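Aminoacyl-histidine dipeptidase (Vibrio alginolyticus, PDB 3MRU) probably hydrolyses dipeptides, including Xaa-His dipeptides such as carnosine, as a zinc-dependent metallopeptidase of the M20C family. Local coordinates at residues T193-I201 with A313-F324. Sequence-based numbering, arbitrary orientation.
Sequences TFDITRDAI and AQVFAIADQQRF
The backbone N-H of T197 runs almost straight into the carboxylate of D320, with N 2.9 Å from OD2 and an N-H...O angle of 169°. The other oxygen, OD1, takes NE (2.9 Å) and NH2 of R323 side-on in a salt bridge, so both carboxylate oxygens are engaged and the aspartate fixes the guanidinium as it passes F194. That guanidinium presents a face to F194 CD2, while its NH1 goes on to the carbonyl of A390. CG of F194 lies anti to its carbonyl carbon (chi1 -68°), and its ring meets the edge of F324 in a T-shaped pair, planes at 78°. Two residues further along the strand, I196 lays CD1 over the face of the F316 ring, a CH-pi contact 3.5 Å from the centroid. F194, I196, F316, D320 and F324 are buried and make the close-packed part, with V362 and L250 of neighbouring strands behind I196, F316 and F324.

From T197 onward the chains join mainly through backbone. A317 N, at the N-cap position, donates to T197 O, and D199 pairs with V315, where D199 N to V315 O (2.8 Å) is joined by a weak return bond. R198 runs alongside the V315 carbonyl and, bent at chi3, brings NE to Q314 O (2.7 Å); its NH2 binds the carbonyl of E358. The solvent side is looser: D199 and A200 are exposed, and Q314 is poorly ordered. This short antiparallel ladder leading into a helix belongs to a branched mixed sheet far from the zinc site, probably the lid (dimerisation) domain of M20 metallopeptidases.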
loop_
_atom_site.group_PDB
_atom_site.type_symbol
_atom_site.label_atom_id
_atom_site.label_comp_id
_atom_site.label_asym_id
_atom_site.label_seq_id
_atom_site.Cartn_x
_atom_site.Cartn_y
_atom_site.Cartn_z
ATOM N N THR A 193 21.989 7.644 -8.295
ATOM C CA THR A 193 23.070 6.796 -8.745
ATOM C C THR A 193 24.323 7.612 -8.868
ATOM O O THR A 193 24.276 8.781 -9.256
ATOM C CB THR A 193 22.770 6.152 -10.116
ATOM O OG1 THR A 193 21.389 6.351 -10.468
ATOM C CG2 THR A 193 23.109 4.653 -10.084
ATOM N N PHE A 194 25.440 6.971 -8.544
ATOM C CA PHE A 194 26.751 7.623 -8.502
ATOM C C PHE A 194 27.726 6.938 -9.448
ATOM O O PHE A 194 27.820 5.703 -9.475
ATOM C CB PHE A 194 27.322 7.620 -7.073
ATOM C CG PHE A 194 26.557 8.494 -6.124
ATOM C CD1 PHE A 194 25.408 8.018 -5.489
ATOM C CD2 PHE A 194 26.968 9.791 -5.885
ATOM C CE1 PHE A 194 24.683 8.814 -4.654
ATOM C CE2 PHE A 194 26.250 10.601 -5.028
ATOM C CZ PHE A 194 25.103 10.116 -4.422
ATOM N N ASP A 195 28.446 7.730 -10.235
ATOM C CA ASP A 195 29.414 7.129 -11.125
ATOM C C ASP A 195 30.825 7.215 -10.556
ATOM O O ASP A 195 31.561 8.194 -10.794
ATOM C CB ASP A 195 29.276 7.672 -12.543
ATOM C CG ASP A 195 28.323 6.834 -13.387
ATOM O OD1 ASP A 195 28.418 5.575 -13.340
ATOM O OD2 ASP A 195 27.472 7.428 -14.090
ATOM N N ILE A 196 31.182 6.167 -9.809
ATOM C CA ILE A 196 32.421 6.145 -9.035
ATOM C C ILE A 196 33.554 5.366 -9.666
ATOM O O ILE A 196 33.341 4.364 -10.372
ATOM C CB ILE A 196 32.236 5.638 -7.567
ATOM C CG1 ILE A 196 31.888 4.149 -7.514
ATOM C CG2 ILE A 196 31.186 6.461 -6.841
ATOM C CD1 ILE A 196 32.071 3.490 -6.147
ATOM N N THR A 197 34.757 5.868 -9.376
ATOM C CA THR A 197 36.033 5.232 -9.729
ATOM C C THR A 197 36.848 4.905 -8.460
ATOM O O THR A 197 36.672 5.541 -7.408
ATOM C CB THR A 197 36.859 6.130 -10.667
ATOM O OG1 THR A 197 37.087 7.395 -10.028
ATOM C CG2 THR A 197 36.113 6.336 -11.980
ATOM N N ARG A 198 37.737 3.923 -8.568
ATOM C CA ARG A 198 38.417 3.395 -7.402
ATOM C C ARG A 198 39.929 3.461 -7.437
ATOM O O ARG A 198 40.553 3.165 -8.456
ATOM C CB ARG A 198 37.992 1.964 -7.181
ATOM C CG ARG A 198 36.623 1.869 -6.626
ATOM C CD ARG A 198 36.230 0.455 -6.546
ATOM N NE ARG A 198 35.422 0.247 -5.360
ATOM C CZ ARG A 198 34.101 0.157 -5.365
ATOM N NH1 ARG A 198 33.466 -0.043 -4.223
ATOM N NH2 ARG A 198 33.427 0.259 -6.509
ATOM N N ASP A 199 40.506 3.848 -6.301
ATOM C CA ASP A 199 41.951 3.848 -6.090
ATOM C C ASP A 199 42.298 2.822 -5.034
ATOM O O ASP A 199 41.540 2.633 -4.079
ATOM C CB ASP A 199 42.425 5.236 -5.689
ATOM C CG ASP A 199 42.185 6.258 -6.786
ATOM O OD1 ASP A 199 42.422 7.460 -6.530
ATOM O OD2 ASP A 199 41.762 5.869 -7.911
ATOM N N ALA A 200 43.431 2.151 -5.222
ATOM C CA ALA A 200 43.831 1.036 -4.359
ATOM C C ALA A 200 44.126 1.451 -2.917
ATOM O O ALA A 200 44.573 2.574 -2.634
ATOM C CB ALA A 200 45.017 0.269 -4.955
ATOM N N ILE A 201 43.839 0.505 -2.031
ATOM C CA ILE A 201 44.064 0.559 -0.594
ATOM C C ILE A 201 45.505 0.938 -0.240
ATOM O O ILE A 201 46.428 0.193 -0.568
ATOM C CB ILE A 201 43.789 -0.844 0.003
ATOM C CG1 ILE A 201 42.887 -1.678 -0.938
ATOM C CG2 ILE A 201 43.258 -0.741 1.434
ATOM C CD1 ILE A 201 41.495 -1.054 -1.215
ATOM N N ALA A 313 39.238 -5.438 -3.560
ATOM C CA ALA A 313 39.134 -4.108 -2.923
ATOM C C ALA A 313 39.003 -2.994 -3.931
ATOM O O ALA A 313 38.038 -2.959 -4.690
ATOM C CB ALA A 313 40.298 -3.805 -1.997
ATOM N N GLN A 314 39.992 -2.100 -3.942
ATOM C CA GLN A 314 39.883 -0.834 -4.645
ATOM C C GLN A 314 38.894 0.057 -3.891
ATOM O O GLN A 314 37.677 -0.101 -3.988
ATOM C CB GLN A 314 39.472 -1.038 -6.114
ATOM C CG GLN A 314 40.579 -1.581 -7.002
ATOM C CD GLN A 314 41.753 -0.623 -7.065
ATOM O OE1 GLN A 314 41.578 0.600 -7.109
ATOM N NE2 GLN A 314 42.963 -1.174 -7.049
ATOM N N VAL A 315 39.439 0.976 -3.102
ATOM C CA VAL A 315 38.642 1.924 -2.332
ATOM C C VAL A 315 38.037 3.004 -3.261
ATOM O O VAL A 315 38.585 3.273 -4.327
ATOM C CB VAL A 315 39.523 2.538 -1.215
ATOM C CG1 VAL A 315 39.016 3.888 -0.792
ATOM C CG2 VAL A 315 39.580 1.594 -0.028
ATOM N N PHE A 316 36.900 3.588 -2.867
ATOM C CA PHE A 316 36.340 4.765 -3.533
ATOM C C PHE A 316 37.387 5.829 -3.640
ATOM O O PHE A 316 38.079 6.101 -2.663
ATOM C CB PHE A 316 35.275 5.396 -2.656
ATOM C CG PHE A 316 33.940 4.761 -2.749
ATOM C CD1 PHE A 316 33.788 3.387 -2.600
ATOM C CD2 PHE A 316 32.821 5.545 -2.934
ATOM C CE1 PHE A 316 32.543 2.810 -2.656
ATOM C CE2 PHE A 316 31.578 4.972 -2.990
ATOM C CZ PHE A 316 31.435 3.601 -2.845
ATOM N N ALA A 317 37.476 6.478 -4.790
ATOM C CA ALA A 317 38.241 7.710 -4.860
ATOM C C ALA A 317 37.752 8.651 -3.759
ATOM O O ALA A 317 36.633 8.509 -3.266
ATOM C CB ALA A 317 38.080 8.355 -6.213
ATOM N N ILE A 318 38.586 9.609 -3.371
ATOM C CA ILE A 318 38.209 10.550 -2.309
ATOM C C ILE A 318 36.962 11.360 -2.667
ATOM O O ILE A 318 35.975 11.342 -1.913
ATOM C CB ILE A 318 39.398 11.483 -1.838
ATOM C CG1 ILE A 318 39.247 11.835 -0.353
ATOM C CG2 ILE A 318 39.543 12.752 -2.701
ATOM C CD1 ILE A 318 37.910 11.567 0.350
ATOM N N ALA A 319 37.008 12.026 -3.830
ATOM C CA ALA A 319 35.953 12.935 -4.274
ATOM C C ALA A 319 34.620 12.223 -4.415
ATOM O O ALA A 319 33.572 12.834 -4.224
ATOM C CB ALA A 319 36.332 13.612 -5.581
ATOM N N ASP A 320 34.664 10.934 -4.738
ATOM C CA ASP A 320 33.454 10.112 -4.799
ATOM C C ASP A 320 32.947 9.729 -3.408
ATOM O O ASP A 320 31.744 9.774 -3.136
ATOM C CB ASP A 320 33.694 8.855 -5.646
ATOM C CG ASP A 320 33.831 9.159 -7.146
ATOM O OD1 ASP A 320 33.255 10.187 -7.612
ATOM O OD2 ASP A 320 34.509 8.353 -7.847
ATOM N N GLN A 321 33.877 9.336 -2.538
ATOM C CA GLN A 321 33.569 9.042 -1.141
ATOM C C GLN A 321 32.933 10.262 -0.504
ATOM O O GLN A 321 31.889 10.175 0.138
ATOM C CB GLN A 321 34.841 8.686 -0.385
ATOM C CG GLN A 321 34.617 8.341 1.043
ATOM C CD GLN A 321 35.719 7.487 1.606
ATOM O OE1 GLN A 321 35.944 7.484 2.810
ATOM N NE2 GLN A 321 36.409 6.739 0.742
ATOM N N GLN A 322 33.557 11.407 -0.711
ATOM C CA GLN A 322 33.048 12.623 -0.132
ATOM C C GLN A 322 31.611 12.929 -0.561
ATOM O O GLN A 322 30.711 12.981 0.302
ATOM C CB GLN A 322 34.025 13.771 -0.372
ATOM C CG GLN A 322 35.362 13.464 0.308
ATOM C CD GLN A 322 36.319 14.644 0.395
ATOM O OE1 GLN A 322 36.286 15.562 -0.440
ATOM N NE2 GLN A 322 37.202 14.611 1.403
ATOM N N ARG A 323 31.387 13.056 -1.876
ATOM C CA ARG A 323 30.069 13.452 -2.414
ATOM C C ARG A 323 28.935 12.461 -2.109
ATOM O O ARG A 323 27.806 12.861 -1.839
ATOM C CB ARG A 323 30.150 13.812 -3.905
ATOM C CG ARG A 323 30.292 12.648 -4.868
ATOM C CD ARG A 323 30.897 13.089 -6.218
ATOM N NE ARG A 323 31.034 11.944 -7.110
ATOM C CZ ARG A 323 30.051 11.492 -7.877
ATOM N NH1 ARG A 323 28.875 12.106 -7.884
ATOM N NH2 ARG A 323 30.240 10.426 -8.637
ATOM N N PHE A 324 29.250 11.176 -2.124
ATOM C CA PHE A 324 28.254 10.180 -1.799
ATOM C C PHE A 324 27.851 10.333 -0.334
ATOM O O PHE A 324 26.659 10.349 -0.005
ATOM C CB PHE A 324 28.774 8.763 -2.087
ATOM C CG PHE A 324 27.970 7.675 -1.431
ATOM C CD1 PHE A 324 26.643 7.489 -1.741
ATOM C CD2 PHE A 324 28.547 6.846 -0.480
ATOM C CE1 PHE A 324 25.922 6.481 -1.122
ATOM C CE2 PHE A 324 27.833 5.834 0.138
ATOM C CZ PHE A 324 26.529 5.644 -0.177
#